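Local atomic coordinates of SnoN,SnoN (Streptomyces nogalater, PDB entry 5EQU), a protein that probably acts as an iron- and 2-oxoglutarate-dependent enzyme, perhaps an epimerase, and binds the anthracycline nogalamycin RO near its iron centre. Residues D89-S94 against L118-L123; T155-W160 against A241-A246. All coordinates share one frame; numbering follows the deposited sequence.

Contact 1: D89-S94 against L118-L123. With 5R6 (Nogalamycin RO), chain G.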
loop_
_atom_site.group_PDB
_atom_site.type_symbol
_atom_site.label_atom_id
_atom_site.label_comp_id
_atom_site.label_asym_id
_atom_site.label_seq_id
_atom_site.Cartn_x
_atom_site.Cartn_y
_atom_site.Cartn_z
ATOM N N ASP A 89 4.985 -6.376 7.940
ATOM C CA ASP A 89 6.217 -5.676 8.280
ATOM C C ASP A 89 7.459 -6.389 7.788
ATOM O O ASP A 89 8.376 -6.637 8.542
ATOM C CB ASP A 89 6.267 -5.446 9.773
ATOM C CG ASP A 89 5.174 -4.515 10.217
ATOM O OD1 ASP A 89 5.296 -3.281 9.916
ATOM O OD2 ASP A 89 4.198 -5.038 10.804
ATOM N N ALA A 90 7.451 -6.704 6.493
ATOM C CA ALA A 90 8.517 -7.483 5.858
ATOM C C ALA A 90 9.885 -6.816 5.970
ATOM O O ALA A 90 10.859 -7.508 5.970
ATOM C CB ALA A 90 8.180 -7.764 4.383
ATOM N N GLN A 91 9.934 -5.492 6.079
ATOM C CA GLN A 91 11.182 -4.776 6.248
ATOM C C GLN A 91 11.948 -5.010 7.545
ATOM O O GLN A 91 13.130 -4.745 7.583
ATOM C CB GLN A 91 10.999 -3.271 6.037
ATOM C CG GLN A 91 10.545 -2.433 7.224
ATOM C CD GLN A 91 9.095 -2.667 7.620
ATOM O OE1 GLN A 91 8.357 -3.389 6.949
ATOM N NE2 GLN A 91 8.688 -2.060 8.729
ATOM N N LEU A 92 11.294 -5.493 8.604
ATOM C CA LEU A 92 11.965 -5.719 9.888
ATOM C C LEU A 92 12.829 -6.963 9.876
ATOM O O LEU A 92 13.868 -6.992 10.524
ATOM C CB LEU A 92 10.955 -5.830 11.027
ATOM C CG LEU A 92 9.989 -4.677 11.204
ATOM C CD1 LEU A 92 9.000 -5.055 12.282
ATOM C CD2 LEU A 92 10.691 -3.372 11.528
ATOM N N GLY A 93 12.387 -7.995 9.160
ATOM C CA GLY A 93 13.143 -9.260 9.032
ATOM C C GLY A 93 14.081 -9.328 7.831
ATOM O O GLY A 93 14.998 -10.123 7.824
ATOM N N SER A 94 13.868 -8.490 6.821
ATOM C CA SER A 94 14.638 -8.552 5.569
ATOM C C SER A 94 15.301 -7.212 5.289
ATOM O O SER A 94 14.604 -6.228 5.095
ATOM C CB SER A 94 13.677 -8.920 4.436
ATOM O OG SER A 94 14.216 -8.647 3.160
ATOM N N LEU A 118 8.933 12.439 5.037
ATOM C CA LEU A 118 8.186 11.244 5.374
ATOM C C LEU A 118 9.039 10.215 6.117
ATOM O O LEU A 118 10.268 10.261 6.117
ATOM C CB LEU A 118 7.639 10.568 4.114
ATOM C CG LEU A 118 6.731 11.368 3.173
ATOM C CD1 LEU A 118 6.588 10.673 1.812
ATOM C CD2 LEU A 118 5.341 11.549 3.782
ATOM N N ARG A 119 8.331 9.278 6.735
ATOM C CA ARG A 119 8.893 8.112 7.354
ATOM C C ARG A 119 8.183 6.918 6.790
ATOM O O ARG A 119 6.999 7.009 6.419
ATOM C CB ARG A 119 8.661 8.138 8.877
ATOM C CG ARG A 119 9.578 9.090 9.604
ATOM C CD ARG A 119 9.233 9.237 11.087
ATOM N NE ARG A 119 10.139 10.195 11.683
ATOM C CZ ARG A 119 11.368 9.917 12.123
ATOM N NH1 ARG A 119 11.888 8.686 12.063
ATOM N NH2 ARG A 119 12.099 10.898 12.605
ATOM N N LEU A 120 8.870 5.794 6.790
ATOM C CA LEU A 120 8.237 4.537 6.514
ATOM C C LEU A 120 7.436 4.093 7.733
ATOM O O LEU A 120 7.963 4.076 8.863
ATOM C CB LEU A 120 9.290 3.482 6.230
ATOM C CG LEU A 120 8.803 2.051 6.064
ATOM C CD1 LEU A 120 7.990 1.938 4.797
ATOM C CD2 LEU A 120 9.984 1.118 6.055
ATOM N N PHE A 121 6.199 3.670 7.502
ATOM C CA PHE A 121 5.413 3.012 8.545
ATOM C C PHE A 121 5.502 1.508 8.439
ATOM O O PHE A 121 5.762 0.806 9.447
ATOM C CB PHE A 121 3.948 3.466 8.486
ATOM C CG PHE A 121 3.048 2.713 9.416
ATOM C CD1 PHE A 121 3.217 2.808 10.776
ATOM C CD2 PHE A 121 1.992 1.938 8.920
ATOM C CE1 PHE A 121 2.384 2.127 11.649
ATOM C CE2 PHE A 121 1.154 1.243 9.787
ATOM C CZ PHE A 121 1.357 1.343 11.162
ATOM N N LYS A 122 5.264 0.997 7.228
ATOM C CA LYS A 122 5.373 -0.464 6.998
ATOM C C LYS A 122 5.555 -0.791 5.536
ATOM O O LYS A 122 5.200 0.019 4.686
ATOM C CB LYS A 122 4.147 -1.217 7.525
ATOM C CG LYS A 122 2.856 -0.947 6.753
ATOM C CD LYS A 122 1.679 -1.704 7.370
ATOM C CE LYS A 122 0.369 -1.296 6.733
ATOM N NZ LYS A 122 -0.678 -2.291 7.071
ATOM N N LEU A 123 6.105 -1.982 5.266
ATOM C CA LEU A 123 6.016 -2.585 3.947
ATOM C C LEU A 123 5.544 -4.020 4.052
ATOM O O LEU A 123 6.017 -4.795 4.894
ATOM C CB LEU A 123 7.368 -2.531 3.189
ATOM C CG LEU A 123 7.456 -3.213 1.817
ATOM C CD1 LEU A 123 8.565 -2.615 0.970
ATOM C CD2 LEU A 123 7.713 -4.692 1.946
HETATM C CAR 5R6 G . -14.668 -8.532 3.023
HETATM C CBN 5R6 G . -15.715 -9.105 2.169
HETATM O OAL 5R6 G . -16.152 -8.082 1.202
HETATM C CBR 5R6 G . -16.828 -9.796 3.020
HETATM O OAM 5R6 G . -16.605 -11.184 2.798
HETATM C CBM 5R6 G . -16.717 -9.625 4.583
HETATM C CAB 5R6 G . -17.970 -10.015 5.353
HETATM O OAW 5R6 G . -16.342 -8.286 4.965
HETATM C CBP 5R6 G . -15.218 -7.704 4.207
HETATM O OAX 5R6 G . -14.071 -7.425 5.047
HETATM C CBQ 5R6 G . -13.399 -8.210 6.075
HETATM C CAT 5R6 G . -13.505 -9.759 6.096
HETATM C CBW 5R6 G . -12.915 -10.279 7.435
HETATM C CAE 5R6 G . -12.824 -11.820 7.461
HETATM O OAO 5R6 G . -13.827 -9.918 8.443
HETATM C CBF 5R6 G . -12.041 -7.772 6.189
HETATM C CBB 5R6 G . -11.572 -6.606 5.546
HETATM O OAK 5R6 G . -12.428 -5.931 4.750
HETATM C CBK 5R6 G . -10.274 -6.089 5.665
HETATM C CBH 5R6 G . -9.878 -4.927 5.008
HETATM O OAI 5R6 G . -10.652 -4.333 4.239
HETATM C CBJ 5R6 G . -8.569 -4.451 5.214
HETATM C CBA 5R6 G . -8.152 -3.297 4.573
HETATM O OAJ 5R6 G . -9.044 -2.695 3.740
HETATM C CAP 5R6 G . -6.896 -2.798 4.745
HETATM C CBD 5R6 G . -5.966 -3.441 5.539
HETATM C CBX 5R6 G . -4.663 -2.915 5.790
HETATM C CAF 5R6 G . -4.770 -1.402 6.155
HETATM O OAY 5R6 G . -4.100 -3.435 7.028
HETATM C CBS 5R6 G . -3.677 -3.121 4.678
HETATM O OAN 5R6 G . -2.403 -2.519 5.022
HETATM C CBT 5R6 G . -3.506 -4.619 4.446
HETATM N NBV 5R6 G . -2.444 -4.851 3.467
HETATM C CAD 5R6 G . -2.277 -6.301 3.201
HETATM C CAC 5R6 G . -2.608 -4.117 2.174
HETATM C CAS 5R6 G . -3.257 -5.381 5.786
HETATM C CBO 5R6 G . -4.070 -4.827 7.018
HETATM O OAV 5R6 G . -5.447 -5.216 6.981
HETATM C CBE 5R6 G . -6.362 -4.596 6.172
HETATM C CBL 5R6 G . -7.653 -5.130 6.032
HETATM C CBG 5R6 G . -8.075 -6.294 6.684
HETATM O OAH 5R6 G . -7.307 -6.906 7.407
HETATM C CBI 5R6 G . -9.388 -6.767 6.504
HETATM C CAQ 5R6 G . -9.853 -7.923 7.164
HETATM C CBC 5R6 G . -11.157 -8.444 7.032
HETATM C CBU 5R6 G . -11.533 -9.596 7.805
HETATM C CAZ 5R6 G . -11.679 -9.182 9.214
HETATM O OAG 5R6 G . -11.482 -9.973 10.146
HETATM O OAU 5R6 G . -12.175 -7.902 9.476
HETATM C CAA 5R6 G . -12.750 -7.613 10.781
#
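In the first SnoN part of the engineered fusion, the short helical turn at 90-93 docks against strand 118-128 of the main antiparallel sheet, with Ala90 and Gln91 meeting Leu123. The backbone of Leu123 is gripped twice. Leu123 O accepts a hydrogen bond from Ala90 N at 2.9 Å, and Leu123 N donates one to Gln91 OE1 at 3.1 Å, so a glutamine amide serves where a neighbouring strand would offer a carbonyl. Leu123 N approaches from above the amide plane. Gln91 can reach because its chain bends at chi2 (-71°), folding the amide back onto the strand, while its CG lies on Leu120 CD2 at 3.8 Å. Ala90 is small enough for the turn to sit close, its CB 3.9 Å from Leu123 CD2. The Asp89 side chain crosses that of Lys122 at about a right angle, OD1 touching Lys122 CB at 3.4 Å, with its charge well away from the ammonium. Extended beyond CG, Lys122 carries NZ to OAN of nogalamycin RO at 2.7 Å. Glu124 forms a salt bridge with the same NZ and itself hydrogen-bonds the ligand. Phe121 and Lys122 together face Val242 of strand 236-245, in the second SnoN part, the signature of a classic beta bulge.

Contact 2: T155-W160 against A241-A246. With AKG (2-oxoglutaric acid), chain F.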
loop_
_atom_site.group_PDB
_atom_site.type_symbol
_atom_site.label_atom_id
_atom_site.label_comp_id
_atom_site.label_asym_id
_atom_site.label_seq_id
_atom_site.Cartn_x
_atom_site.Cartn_y
_atom_site.Cartn_z
ATOM N N THR A 155 -3.461 11.708 5.427
ATOM C CA THR A 155 -2.595 12.192 4.372
ATOM C C THR A 155 -1.458 11.225 4.027
ATOM O O THR A 155 -0.549 11.583 3.294
ATOM C CB THR A 155 -2.084 13.618 4.645
ATOM O OG1 THR A 155 -1.221 13.628 5.771
ATOM C CG2 THR A 155 -3.234 14.599 4.843
ATOM N N ALA A 156 -1.566 9.984 4.494
ATOM C CA ALA A 156 -0.599 8.968 4.224
ATOM C C ALA A 156 -0.573 8.675 2.699
ATOM O O ALA A 156 -1.463 9.084 1.957
ATOM C CB ALA A 156 -0.941 7.713 5.028
ATOM N N LEU A 157 0.429 7.936 2.255
ATOM C CA LEU A 157 0.630 7.683 0.823
ATOM C C LEU A 157 1.208 6.307 0.718
ATOM O O LEU A 157 2.109 5.952 1.525
ATOM C CB LEU A 157 1.574 8.766 0.301
ATOM C CG LEU A 157 2.293 8.764 -1.023
ATOM C CD1 LEU A 157 2.822 10.155 -1.321
ATOM C CD2 LEU A 157 3.478 7.823 -0.990
ATOM N N THR A 158 0.692 5.529 -0.237
ATOM C CA THR A 158 1.057 4.108 -0.417
ATOM C C THR A 158 1.764 3.884 -1.785
ATOM O O THR A 158 1.271 4.346 -2.809
ATOM C CB THR A 158 -0.148 3.197 -0.270
ATOM O OG1 THR A 158 -0.635 3.268 1.083
ATOM C CG2 THR A 158 0.210 1.746 -0.507
ATOM N N ALA A 159 2.929 3.215 -1.782
ATOM C CA ALA A 159 3.627 2.895 -3.024
ATOM C C ALA A 159 3.413 1.436 -3.241
ATOM O O ALA A 159 3.802 0.647 -2.411
ATOM C CB ALA A 159 5.102 3.211 -2.934
ATOM N N TRP A 160 2.780 1.067 -4.361
ATOM C CA TRP A 160 2.521 -0.352 -4.683
ATOM C C TRP A 160 3.445 -0.694 -5.841
ATOM O O TRP A 160 3.248 -0.175 -6.918
ATOM C CB TRP A 160 1.064 -0.495 -5.091
ATOM C CG TRP A 160 0.462 -1.832 -5.088
ATOM C CD1 TRP A 160 -0.417 -2.329 -4.150
ATOM C CD2 TRP A 160 0.504 -2.793 -6.134
ATOM N NE1 TRP A 160 -0.842 -3.592 -4.523
ATOM C CE2 TRP A 160 -0.294 -3.889 -5.737
ATOM C CE3 TRP A 160 1.206 -2.879 -7.348
ATOM C CZ2 TRP A 160 -0.459 -5.014 -6.535
ATOM C CZ3 TRP A 160 1.054 -4.030 -8.129
ATOM C CH2 TRP A 160 0.240 -5.066 -7.732
ATOM N N ALA A 241 3.936 -0.337 0.395
ATOM C CA ALA A 241 4.627 0.346 1.449
ATOM C C ALA A 241 3.850 1.597 1.782
ATOM O O ALA A 241 3.472 2.366 0.897
ATOM C CB ALA A 241 6.041 0.725 1.042
ATOM N N VAL A 242 3.621 1.797 3.074
ATOM C CA VAL A 242 2.932 2.975 3.561
ATOM C C VAL A 242 3.947 3.977 4.128
ATOM O O VAL A 242 4.802 3.619 4.957
ATOM C CB VAL A 242 1.931 2.593 4.686
ATOM C CG1 VAL A 242 1.194 3.817 5.210
ATOM C CG2 VAL A 242 0.970 1.535 4.193
ATOM N N TYR A 243 3.770 5.236 3.726
ATOM C CA TYR A 243 4.595 6.335 4.158
ATOM C C TYR A 243 3.739 7.346 4.880
ATOM O O TYR A 243 2.596 7.634 4.479
ATOM C CB TYR A 243 5.302 6.970 2.940
ATOM C CG TYR A 243 6.158 5.966 2.184
ATOM C CD1 TYR A 243 7.320 5.478 2.733
ATOM C CD2 TYR A 243 5.793 5.504 0.918
ATOM C CE1 TYR A 243 8.116 4.550 2.063
ATOM C CE2 TYR A 243 6.569 4.560 0.246
ATOM C CZ TYR A 243 7.743 4.088 0.813
ATOM O OH TYR A 243 8.517 3.145 0.150
ATOM N N MET A 244 4.297 7.881 5.955
ATOM C CA MET A 244 3.604 8.811 6.819
ATOM C C MET A 244 4.427 10.071 7.006
ATOM O O MET A 244 5.639 10.079 6.804
ATOM C CB MET A 244 3.319 8.145 8.166
ATOM C CG MET A 244 4.554 7.826 8.977
ATOM S SD MET A 244 4.138 6.762 10.321
ATOM C CE MET A 244 5.753 6.420 11.044
ATOM N N ASP A 245 3.752 11.126 7.416
ATOM C CA ASP A 245 4.378 12.384 7.818
ATOM C C ASP A 245 5.498 12.127 8.877
ATOM O O ASP A 245 5.347 11.278 9.764
ATOM C CB ASP A 245 3.289 13.276 8.426
ATOM C CG ASP A 245 3.609 14.751 8.344
ATOM O OD1 ASP A 245 4.406 15.216 9.172
ATOM O OD2 ASP A 245 3.020 15.439 7.454
ATOM N N ALA A 246 6.609 12.855 8.771
ATOM C CA ALA A 246 7.798 12.577 9.564
ATOM C C ALA A 246 7.556 12.813 11.056
ATOM O O ALA A 246 8.305 12.302 11.880
ATOM C CB ALA A 246 8.973 13.428 9.083
HETATM C C1 AKG F . -3.245 -1.095 -0.834
HETATM O O1 AKG F . -2.019 -1.303 -1.010
HETATM O O2 AKG F . -3.650 -0.040 -0.301
HETATM C C2 AKG F . -4.216 -2.102 -1.295
HETATM O O5 AKG F . -5.411 -2.070 -0.948
HETATM C C3 AKG F . -3.643 -3.198 -2.191
HETATM C C4 AKG F . -4.704 -4.163 -2.710
HETATM C C5 AKG F . -4.159 -5.303 -3.550
HETATM O O3 AKG F . -4.983 -6.154 -3.963
HETATM O O4 AKG F . -2.917 -5.383 -3.765
#
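Leu157 and Ala159 pair with Tyr243 and Ala241 in an antiparallel strand pair of the main sheet of this cupin-clan fold. Strand 157-160 belongs to the first SnoN part of the fusion and strand 241-245 to the second, so the pairing spans two parts of an engineered chain. Leu157 N meets Tyr243 O at 3.1 Å and Tyr243 N returns to Leu157 O at 2.8 Å; Ala159 and Ala241 exchange the same two bonds. Between them Thr158 and Val242 form a non-hydrogen-bonded pair, their beta-branched side chains on the face opposite Tyr243, Leu157 and the two alanines. Tyr243 CB lies 3.6 Å from Leu157 O; from there chi1 of -58°, CG anti to the carbonyl carbon, swings the ring alongside the partner strand. Tyr243 CD2 packs on Leu157 CD2 at 3.8 Å, and the ring edge at Tyr243 CE2 meets Ala159 CB, which lies in the ring plane, at 3.8 Å, where a methyl leaves room for the ring. At the tip, OH hydrogen-bonds Ala101 O. The Trp160 side chain points away from the partner strand, into the 2-oxoglutarate site, and suits its place because an indole combines a broad apolar ring with one N-H. Arg236, Thr139 and Ser240 also hydrogen-bond this co-substrate, while Trp160 NE1 reaches its O4 at 2.8 Å with an N-H...O angle of 154°.

Overall arrangement
The centres of contacts 1 and 2 lie about 11 Å apart, and both build on the seven-strand antiparallel sheet, in which strand 236-245 runs between strands 118-128 and 157-162. Along the chain they come in series: contact 1 is complete before contact 2 begins. They touch directly across the boundary between the two parts of the fusion, since Arg119 N probably hydrogen-bonds Met244 O at 2.8 Å and Arg119 NE probably does the same with Ala246 O. Contact 1 lies wholly in the first SnoN part, whereas contact 2 brings in the second. The two strands that flank 236-245 thus carry Lys122, which reaches nogalamycin RO, and Trp160, which reaches 2-oxoglutarate, consistent with a dioxygenase site that holds both compounds near the iron.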